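Local coordinates for putative oxidoreductase yhhX (Escherichia coli K-12, PDB 3F4L), which probably works as an NADP-dependent oxidoreductase of the Gfo/Idh/MocA family, with scyllo-inositol dehydrogenase activity its likely assignment, at residues G89-V94 with G116-P121; Q123-D128 with Y248-Q253; T73-H78 with E95-P100. All coordinates share one frame; numbering follows the deposited sequence.

Contact 1. Residues G89-V94 with G116-P121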
loop_
_atom_site.group_PDB
_atom_site.type_symbol
_atom_site.label_atom_id
_atom_site.label_comp_id
_atom_site.label_asym_id
_atom_site.label_seq_id
_atom_site.Cartn_x
_atom_site.Cartn_y
_atom_site.Cartn_z
ATOM N N GLY A 89 43.585 1.453 14.018
ATOM C CA GLY A 89 43.898 2.030 12.725
ATOM C C GLY A 89 43.352 1.299 11.516
ATOM O O GLY A 89 43.849 1.478 10.413
ATOM N N LYS A 90 42.311 0.501 11.715
ATOM C CA LYS A 90 41.739 -0.269 10.620
ATOM C C LYS A 90 40.424 0.306 10.103
ATOM O O LYS A 90 39.652 0.903 10.858
ATOM C CB LYS A 90 41.469 -1.707 11.076
ATOM C CG LYS A 90 42.620 -2.405 11.776
ATOM C CD LYS A 90 43.850 -2.450 10.901
ATOM C CE LYS A 90 45.018 -3.074 11.632
ATOM N NZ LYS A 90 46.249 -2.995 10.794
ATOM N N ASN A 91 40.183 0.115 8.809
ATOM C CA ASN A 91 38.927 0.535 8.202
ATOM C C ASN A 91 37.952 -0.541 8.662
ATOM O O ASN A 91 38.356 -1.687 8.860
ATOM C CB ASN A 91 39.043 0.535 6.683
ATOM C CG ASN A 91 39.948 1.630 6.185
ATOM O OD1 ASN A 91 39.612 2.813 6.274
ATOM N ND2 ASN A 91 41.116 1.251 5.679
ATOM N N VAL A 92 36.683 -0.187 8.831
ATOM C CA VAL A 92 35.707 -1.150 9.327
ATOM C C VAL A 92 34.396 -1.255 8.540
ATOM O O VAL A 92 33.772 -0.240 8.196
ATOM C CB VAL A 92 35.354 -0.836 10.808
ATOM C CG1 VAL A 92 34.292 -1.794 11.320
ATOM C CG2 VAL A 92 36.606 -0.928 11.678
ATOM N N LEU A 93 33.991 -2.498 8.277
ATOM C CA LEU A 93 32.738 -2.806 7.585
ATOM C C LEU A 93 31.906 -3.563 8.624
ATOM O O LEU A 93 32.336 -4.598 9.144
ATOM C CB LEU A 93 33.003 -3.673 6.348
ATOM C CG LEU A 93 31.796 -4.150 5.515
ATOM C CD1 LEU A 93 31.023 -2.961 4.939
ATOM C CD2 LEU A 93 32.295 -5.034 4.378
ATOM N N VAL A 94 30.720 -3.050 8.939
ATOM C CA VAL A 94 29.887 -3.673 9.959
ATOM C C VAL A 94 28.552 -4.229 9.465
ATOM O O VAL A 94 27.803 -3.542 8.777
ATOM C CB VAL A 94 29.580 -2.679 11.098
ATOM C CG1 VAL A 94 28.992 -3.425 12.288
ATOM C CG2 VAL A 94 30.843 -1.928 11.503
ATOM N N GLY A 116 40.992 9.376 9.757
ATOM C CA GLY A 116 41.081 9.282 8.312
ATOM C C GLY A 116 40.713 7.883 7.851
ATOM O O GLY A 116 41.132 7.429 6.786
ATOM N N LEU A 117 39.922 7.193 8.663
ATOM C CA LEU A 117 39.495 5.842 8.326
ATOM C C LEU A 117 38.042 5.807 7.882
ATOM O O LEU A 117 37.296 6.766 8.071
ATOM C CB LEU A 117 39.667 4.921 9.531
ATOM C CG LEU A 117 41.108 4.682 9.983
ATOM C CD1 LEU A 117 41.114 3.906 11.281
ATOM C CD2 LEU A 117 41.872 3.935 8.897
ATOM N N THR A 118 37.652 4.676 7.303
ATOM C CA THR A 118 36.293 4.468 6.843
ATOM C C THR A 118 35.553 3.434 7.693
ATOM O O THR A 118 36.044 2.332 7.897
ATOM C CB THR A 118 36.269 3.945 5.392
ATOM O OG1 THR A 118 36.821 4.929 4.510
ATOM C CG2 THR A 118 34.834 3.617 4.969
ATOM N N VAL A 119 34.386 3.800 8.202
ATOM C CA VAL A 119 33.559 2.853 8.951
ATOM C C VAL A 119 32.200 2.914 8.252
ATOM O O VAL A 119 31.646 3.991 8.051
ATOM C CB VAL A 119 33.419 3.220 10.445
ATOM C CG1 VAL A 119 32.609 4.508 10.624
ATOM C CG2 VAL A 119 32.764 2.079 11.185
ATOM N N THR A 120 31.667 1.763 7.870
ATOM C CA THR A 120 30.403 1.734 7.142
ATOM C C THR A 120 29.634 0.441 7.342
ATOM O O THR A 120 30.214 -0.590 7.668
ATOM C CB THR A 120 30.666 1.903 5.621
ATOM O OG1 THR A 120 29.431 1.834 4.900
ATOM C CG2 THR A 120 31.588 0.792 5.109
ATOM N N PRO A 121 28.303 0.487 7.174
ATOM C CA PRO A 121 27.498 -0.726 7.332
ATOM C C PRO A 121 27.599 -1.530 6.029
ATOM O O PRO A 121 28.095 -1.026 5.021
ATOM C CB PRO A 121 26.094 -0.176 7.568
ATOM C CG PRO A 121 26.085 1.061 6.707
ATOM C CD PRO A 121 27.444 1.677 7.023
#
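Val92 and Thr120 carry the polar core of this parallel pairing. Val92 N donates to Thr118 O at 2.8 Å. Val92 O takes Thr120 N in turn, and Val94 N returns to Thr120 O at 2.8 Å. One step earlier a side chain stands in for the backbone: Asn91 OD1 accepts Thr118 N at 2.9 Å, with the donor in the carbonyl plane; CG beside the backbone N (chi1 -70°) brings the amide to the neighbouring strand. Its ND2 meanwhile donates to Lys67 O on strand 66-71, so this one amide ties both neighbouring segments. Cutting Asn91 back to alanine is likely to leave Thr118 N and Lys67 O without these partners and to open a gap beside Leu117 CD2. Leu117 reaches over the start of the other segment, CD1 lying 3.4 Å from Lys90 O, a buried oxygen with no polar partner in the model. Val92 and Val119 lie side by side, CB to CG2 3.9 Å, on the face toward helix 78-87. Leu93 and Thr120 take the other face, CD1 to CG2 3.8 Å, toward helix 300-311 and Tyr316. Strand 91-94, helix 102-115 and strand 119-121 form a beta-alpha-beta unit, here the last of the Rossmann domain.

Contact 2. Residues Q123-D128 with Y248-Q253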
loop_
_atom_site.group_PDB
_atom_site.type_symbol
_atom_site.label_atom_id
_atom_site.label_comp_id
_atom_site.label_asym_id
_atom_site.label_seq_id
_atom_site.Cartn_x
_atom_site.Cartn_y
_atom_site.Cartn_z
ATOM N N GLN A 123 25.538 -2.797 3.301
ATOM C CA GLN A 123 24.225 -2.710 2.659
ATOM C C GLN A 123 24.299 -3.378 1.295
ATOM O O GLN A 123 24.195 -2.728 0.264
ATOM C CB GLN A 123 23.798 -1.243 2.508
ATOM C CG GLN A 123 23.686 -0.498 3.838
ATOM C CD GLN A 123 22.638 -1.095 4.772
ATOM O OE1 GLN A 123 21.868 -1.973 4.381
ATOM N NE2 GLN A 123 22.594 -0.605 6.007
ATOM N N ASN A 124 24.466 -4.694 1.308
ATOM C CA ASN A 124 24.585 -5.462 0.079
ATOM C C ASN A 124 23.331 -5.452 -0.793
ATOM O O ASN A 124 23.422 -5.658 -1.999
ATOM C CB ASN A 124 24.988 -6.913 0.401
ATOM C CG ASN A 124 23.982 -7.628 1.304
ATOM O OD1 ASN A 124 23.601 -7.125 2.354
ATOM N ND2 ASN A 124 23.563 -8.821 0.894
ATOM N N ARG A 125 22.164 -5.203 -0.209
ATOM C CA ARG A 125 20.945 -5.215 -1.017
ATOM C C ARG A 125 20.835 -4.014 -1.955
ATOM O O ARG A 125 19.847 -3.854 -2.687
ATOM C CB ARG A 125 19.703 -5.347 -0.119
ATOM C CG ARG A 125 19.766 -6.597 0.784
ATOM C CD ARG A 125 18.391 -7.196 1.103
ATOM N NE ARG A 125 17.886 -7.949 -0.038
ATOM C CZ ARG A 125 17.705 -9.266 -0.064
ATOM N NH1 ARG A 125 17.968 -10.011 0.999
ATOM N NH2 ARG A 125 17.290 -9.840 -1.176
ATOM N N ARG A 126 21.861 -3.173 -1.945
ATOM C CA ARG A 126 21.887 -2.043 -2.852
ATOM C C ARG A 126 22.291 -2.622 -4.191
ATOM O O ARG A 126 22.232 -1.957 -5.219
ATOM C CB ARG A 126 22.913 -1.005 -2.400
ATOM C CG ARG A 126 22.426 -0.192 -1.218
ATOM C CD ARG A 126 23.294 1.025 -0.970
ATOM N NE ARG A 126 22.774 1.811 0.142
ATOM C CZ ARG A 126 23.130 3.067 0.391
ATOM N NH1 ARG A 126 24.007 3.669 -0.397
ATOM N NH2 ARG A 126 22.598 3.721 1.413
ATOM N N PHE A 127 22.704 -3.882 -4.166
ATOM C CA PHE A 127 23.104 -4.558 -5.382
ATOM C C PHE A 127 22.209 -5.753 -5.696
ATOM O O PHE A 127 22.642 -6.698 -6.341
ATOM C CB PHE A 127 24.581 -4.970 -5.289
ATOM C CG PHE A 127 25.504 -3.809 -5.076
ATOM C CD1 PHE A 127 25.619 -2.813 -6.045
ATOM C CD2 PHE A 127 26.198 -3.661 -3.883
ATOM C CE1 PHE A 127 26.406 -1.684 -5.826
ATOM C CE2 PHE A 127 26.993 -2.529 -3.650
ATOM C CZ PHE A 127 27.094 -1.540 -4.624
ATOM N N ASP A 128 20.963 -5.707 -5.217
ATOM C CA ASP A 128 19.975 -6.748 -5.513
ATOM C C ASP A 128 19.508 -6.445 -6.935
ATOM O O ASP A 128 19.286 -5.277 -7.277
ATOM C CB ASP A 128 18.770 -6.663 -4.569
ATOM C CG ASP A 128 18.864 -7.638 -3.410
ATOM O OD1 ASP A 128 19.704 -8.575 -3.467
ATOM O OD2 ASP A 128 18.079 -7.483 -2.449
ATOM N N TYR A 248 8.077 -8.303 -10.517
ATOM C CA TYR A 248 7.766 -9.415 -9.632
ATOM C C TYR A 248 9.071 -10.182 -9.484
ATOM O O TYR A 248 9.865 -10.241 -10.421
ATOM C CB TYR A 248 6.724 -10.356 -10.236
ATOM C CG TYR A 248 5.314 -9.843 -10.185
ATOM C CD1 TYR A 248 4.856 -8.920 -11.119
ATOM C CD2 TYR A 248 4.432 -10.279 -9.198
ATOM C CE1 TYR A 248 3.554 -8.441 -11.073
ATOM C CE2 TYR A 248 3.126 -9.806 -9.142
ATOM C CZ TYR A 248 2.695 -8.887 -10.084
ATOM O OH TYR A 248 1.404 -8.409 -10.041
ATOM N N GLY A 249 9.299 -10.757 -8.309
ATOM C CA GLY A 249 10.509 -11.531 -8.109
ATOM C C GLY A 249 11.637 -10.768 -7.457
ATOM O O GLY A 249 11.877 -9.598 -7.758
ATOM N N ILE A 250 12.343 -11.446 -6.565
ATOM C CA ILE A 250 13.453 -10.836 -5.847
ATOM C C ILE A 250 14.779 -11.371 -6.375
ATOM O O ILE A 250 14.822 -12.407 -7.050
ATOM C CB ILE A 250 13.340 -11.127 -4.326
ATOM C CG1 ILE A 250 14.423 -10.367 -3.549
ATOM C CG2 ILE A 250 13.462 -12.630 -4.065
ATOM C CD1 ILE A 250 14.177 -10.373 -2.042
ATOM N N ASP A 251 15.851 -10.641 -6.082
ATOM C CA ASP A 251 17.198 -11.028 -6.482
ATOM C C ASP A 251 17.387 -12.499 -6.108
ATOM O O ASP A 251 16.980 -12.912 -5.030
ATOM C CB ASP A 251 18.201 -10.170 -5.727
ATOM C CG ASP A 251 19.619 -10.552 -6.024
ATOM O OD1 ASP A 251 20.222 -9.934 -6.918
ATOM O OD2 ASP A 251 20.125 -11.479 -5.355
ATOM N N GLN A 252 18.019 -13.273 -6.988
ATOM C CA GLN A 252 18.208 -14.703 -6.770
ATOM C C GLN A 252 19.529 -15.194 -6.156
ATOM O O GLN A 252 19.727 -16.402 -6.019
ATOM C CB GLN A 252 17.968 -15.441 -8.095
ATOM C CG GLN A 252 16.526 -15.363 -8.586
ATOM C CD GLN A 252 15.572 -16.087 -7.651
ATOM O OE1 GLN A 252 15.688 -17.301 -7.447
ATOM N NE2 GLN A 252 14.634 -15.349 -7.066
ATOM N N GLN A 253 20.426 -14.282 -5.792
ATOM C CA GLN A 253 21.702 -14.672 -5.193
ATOM C C GLN A 253 21.512 -15.516 -3.934
ATOM O O GLN A 253 22.201 -16.514 -3.750
ATOM C CB GLN A 253 22.537 -13.436 -4.834
ATOM C CG GLN A 253 22.933 -12.597 -6.014
ATOM C CD GLN A 253 23.670 -11.346 -5.610
ATOM O OE1 GLN A 253 24.853 -11.385 -5.236
ATOM N NE2 GLN A 253 22.974 -10.219 -5.674
HETATM O O HOH W 1 17.006 -12.349 -1.639
#
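Asp128 and Asp251 meet where the packing is closest: Asp128 OD1 rests 3.1 Å from Asp251 CB, and the carboxylate planes are only 25° apart. Here the loop from strand 119-121 to helix 129-140 meets the one between strand 243-247 and helix 253-258. No hydrogen bond joins the two segments directly; the side chains cross at about a right angle, bringing Asp128 OD1 within 3.5 Å of Asp251 OD2, two acceptors of like charge. Each is fixed by bonds within its own segment and by residues beyond it. Asp251, its CG anti to the backbone N (chi1 177°), accepts Gln253 N on OD2 at 2.9 Å, the donor coming from above the carboxylate plane, as a cap on helix 253-258. The extended Gln253 chain brings NE2 to Asp251 OD1 at 3.0 Å, on the syn side, and this oxygen also accepts from Ser129 N. Asp128, at the N-cap of helix 129-140, makes no side-chain capping bond; its OD1 goes to Tyr298 OH, and its OD2 forms a salt bridge with Arg125, modelled doubtfully short. The other side is looser. There the bent Arg125 chain lays NH2 3.3 Å from Ile250 CD1, and water 1 sits at the guanidinium edge, accepting from NH2 at 2.6 Å. Two charged aspartates this close would be costly, but Arg125 and the N-terminal ends of two helices probably offset the negative charge.

Contact 3. Residues T73-H78 with E95-P100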
loop_
_atom_site.group_PDB
_atom_site.type_symbol
_atom_site.label_atom_id
_atom_site.label_comp_id
_atom_site.label_asym_id
_atom_site.label_seq_id
_atom_site.Cartn_x
_atom_site.Cartn_y
_atom_site.Cartn_z
ATOM N N THR A 73 29.829 -10.386 14.208
ATOM C CA THR A 73 29.462 -11.054 15.454
ATOM C C THR A 73 28.022 -10.718 15.821
ATOM O O THR A 73 27.240 -10.261 14.985
ATOM C CB THR A 73 30.371 -10.611 16.633
ATOM O OG1 THR A 73 30.339 -9.178 16.760
ATOM C CG2 THR A 73 31.807 -11.082 16.415
ATOM N N HIS A 74 27.685 -10.952 17.083
ATOM C CA HIS A 74 26.357 -10.666 17.591
ATOM C C HIS A 74 26.153 -9.155 17.600
ATOM O O HIS A 74 27.056 -8.395 17.965
ATOM C CB HIS A 74 26.222 -11.221 19.009
ATOM C CG HIS A 74 24.847 -11.086 19.585
ATOM N ND1 HIS A 74 24.242 -9.865 19.793
ATOM C CD2 HIS A 74 23.962 -12.021 20.007
ATOM C CE1 HIS A 74 23.044 -10.054 20.318
ATOM N NE2 HIS A 74 22.850 -11.353 20.459
ATOM N N ALA A 75 24.963 -8.725 17.202
ATOM C CA ALA A 75 24.626 -7.306 17.156
ATOM C C ALA A 75 25.146 -6.505 18.354
ATOM O O ALA A 75 25.712 -5.421 18.190
ATOM C CB ALA A 75 23.110 -7.144 17.048
ATOM N N ASP A 76 24.956 -7.044 19.554
ATOM C CA ASP A 76 25.372 -6.361 20.777
ATOM C C ASP A 76 26.854 -6.061 20.916
ATOM O O ASP A 76 27.246 -5.298 21.802
ATOM C CB ASP A 76 24.930 -7.152 22.007
ATOM C CG ASP A 76 23.443 -7.065 22.246
ATOM O OD1 ASP A 76 22.914 -5.932 22.273
ATOM O OD2 ASP A 76 22.807 -8.127 22.413
ATOM N N SER A 77 27.683 -6.651 20.066
ATOM C CA SER A 77 29.113 -6.406 20.168
ATOM C C SER A 77 29.662 -5.609 18.993
ATOM O O SER A 77 30.860 -5.333 18.932
ATOM C CB SER A 77 29.864 -7.738 20.320
ATOM O OG SER A 77 29.684 -8.580 19.197
ATOM N N HIS A 78 28.783 -5.217 18.073
ATOM C CA HIS A 78 29.210 -4.454 16.906
ATOM C C HIS A 78 29.894 -3.139 17.248
ATOM O O HIS A 78 30.955 -2.831 16.712
ATOM C CB HIS A 78 28.027 -4.178 15.970
ATOM C CG HIS A 78 27.554 -5.382 15.221
ATOM N ND1 HIS A 78 26.585 -5.315 14.241
ATOM C CD2 HIS A 78 27.909 -6.686 15.313
ATOM C CE1 HIS A 78 26.364 -6.527 13.764
ATOM N NE2 HIS A 78 27.153 -7.377 14.397
ATOM N N GLU A 95 28.255 -5.468 9.839
ATOM C CA GLU A 95 26.993 -6.096 9.456
ATOM C C GLU A 95 25.833 -5.525 10.268
ATOM O O GLU A 95 26.041 -4.946 11.332
ATOM C CB GLU A 95 27.059 -7.604 9.673
ATOM C CG GLU A 95 27.563 -8.373 8.478
ATOM C CD GLU A 95 27.240 -9.844 8.582
ATOM O OE1 GLU A 95 27.356 -10.550 7.556
ATOM O OE2 GLU A 95 26.867 -10.288 9.692
ATOM N N LYS A 96 24.615 -5.691 9.757
ATOM C CA LYS A 96 23.413 -5.197 10.435
ATOM C C LYS A 96 23.296 -5.797 11.837
ATOM O O LYS A 96 23.501 -6.992 12.022
ATOM C CB LYS A 96 22.166 -5.558 9.614
ATOM C CG LYS A 96 22.202 -5.064 8.163
ATOM C CD LYS A 96 23.197 -5.844 7.278
ATOM C CE LYS A 96 22.753 -7.301 7.094
ATOM N NZ LYS A 96 23.507 -8.027 6.029
ATOM N N PRO A 97 22.985 -4.973 12.853
ATOM C CA PRO A 97 22.746 -3.526 12.830
ATOM C C PRO A 97 24.071 -2.795 13.053
ATOM O O PRO A 97 24.911 -3.259 13.816
ATOM C CB PRO A 97 21.789 -3.302 14.011
ATOM C CG PRO A 97 21.568 -4.697 14.626
ATOM C CD PRO A 97 22.754 -5.495 14.205
ATOM N N PHE A 98 24.245 -1.662 12.385
ATOM C CA PHE A 98 25.466 -0.860 12.500
ATOM C C PHE A 98 25.842 -0.653 13.965
ATOM O O PHE A 98 26.953 -0.972 14.391
ATOM C CB PHE A 98 25.248 0.492 11.821
ATOM C CG PHE A 98 26.512 1.252 11.573
ATOM C CD1 PHE A 98 27.564 0.663 10.875
ATOM C CD2 PHE A 98 26.655 2.553 12.031
ATOM C CE1 PHE A 98 28.745 1.361 10.636
ATOM C CE2 PHE A 98 27.837 3.265 11.798
ATOM C CZ PHE A 98 28.882 2.665 11.098
ATOM N N THR A 99 24.899 -0.114 14.729
ATOM C CA THR A 99 25.081 0.129 16.157
ATOM C C THR A 99 23.718 0.002 16.799
ATOM O O THR A 99 22.696 0.039 16.109
ATOM C CB THR A 99 25.617 1.552 16.462
ATOM O OG1 THR A 99 24.814 2.528 15.785
ATOM C CG2 THR A 99 27.068 1.683 16.029
ATOM N N PRO A 100 23.678 -0.169 18.128
ATOM C CA PRO A 100 22.376 -0.292 18.784
ATOM C C PRO A 100 21.618 1.027 18.761
ATOM O O PRO A 100 20.382 1.039 18.761
ATOM C CB PRO A 100 22.742 -0.706 20.214
ATOM C CG PRO A 100 24.066 -1.415 20.043
ATOM C CD PRO A 100 24.768 -0.506 19.061
HETATM O O HOH W 2 26.224 -10.508 12.452
#
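His78 points its imidazole at the chain around Pro97, with Ala75 CA of its own segment over the centre of one ring face, 3.7 Å above it. The ring edge does the bonding: ND1 donates to Pro97 O at 2.7 Å, the oxygen near the ring plane and the N-H line fairly straight at 159°. With CG beside the backbone N (chi1 -73°), the ring is directed into this row of carbonyls. Lys96 O also lies at the edge, 3.4 Å from CE1, while Glu95 O comes in obliquely, 3.0 Å from ND1 but poorly angled for a bond. The other ring nitrogen, NE2, donates to Thr73 O at 2.9 Å, from above that carbonyl's plane. Residues 95-97 spell the Glu-Lys-Pro signature of the Gfo/Idh/MocA family, with a cis peptide before Pro97; in relatives this loop, following a Rossmann strand, borders the nicotinamide site. Pro97 packs hard on the other loop, its CD only 3.3 Å from Ala75 CB, tighter than usual van der Waals contact. Bonds from both ring nitrogens to carbonyl oxygens hold the imidazole against rotation. Water 2 lies between Thr73 O and Glu95 OE2, whose carboxylate is further engaged by His18 and Ser13.

How the contacts relate
Contacts 1 and 3 belong to one Rossmann domain, their centres about 14 Å apart, and their segments alternate along the chain: 73-78, 89-94, 95-100, then 116-121. Residues 95-100 run straight on from strand 91-94, so the loops of contact 3 lie at the C-terminal ends of strands 66-71 and 91-94. The two contacts also touch, Phe98 packing on Val119 and the Thr120-Pro121 link, and Val94 on His78. Contact 2 follows both, about 24 Å from contact 1 and 22 Å from contact 3 between centres. Its segment 123-128 leaves the last Rossmann strand and meets a loop of the C-terminal domain, so the series leads from nucleotide-binding fold to domain junction.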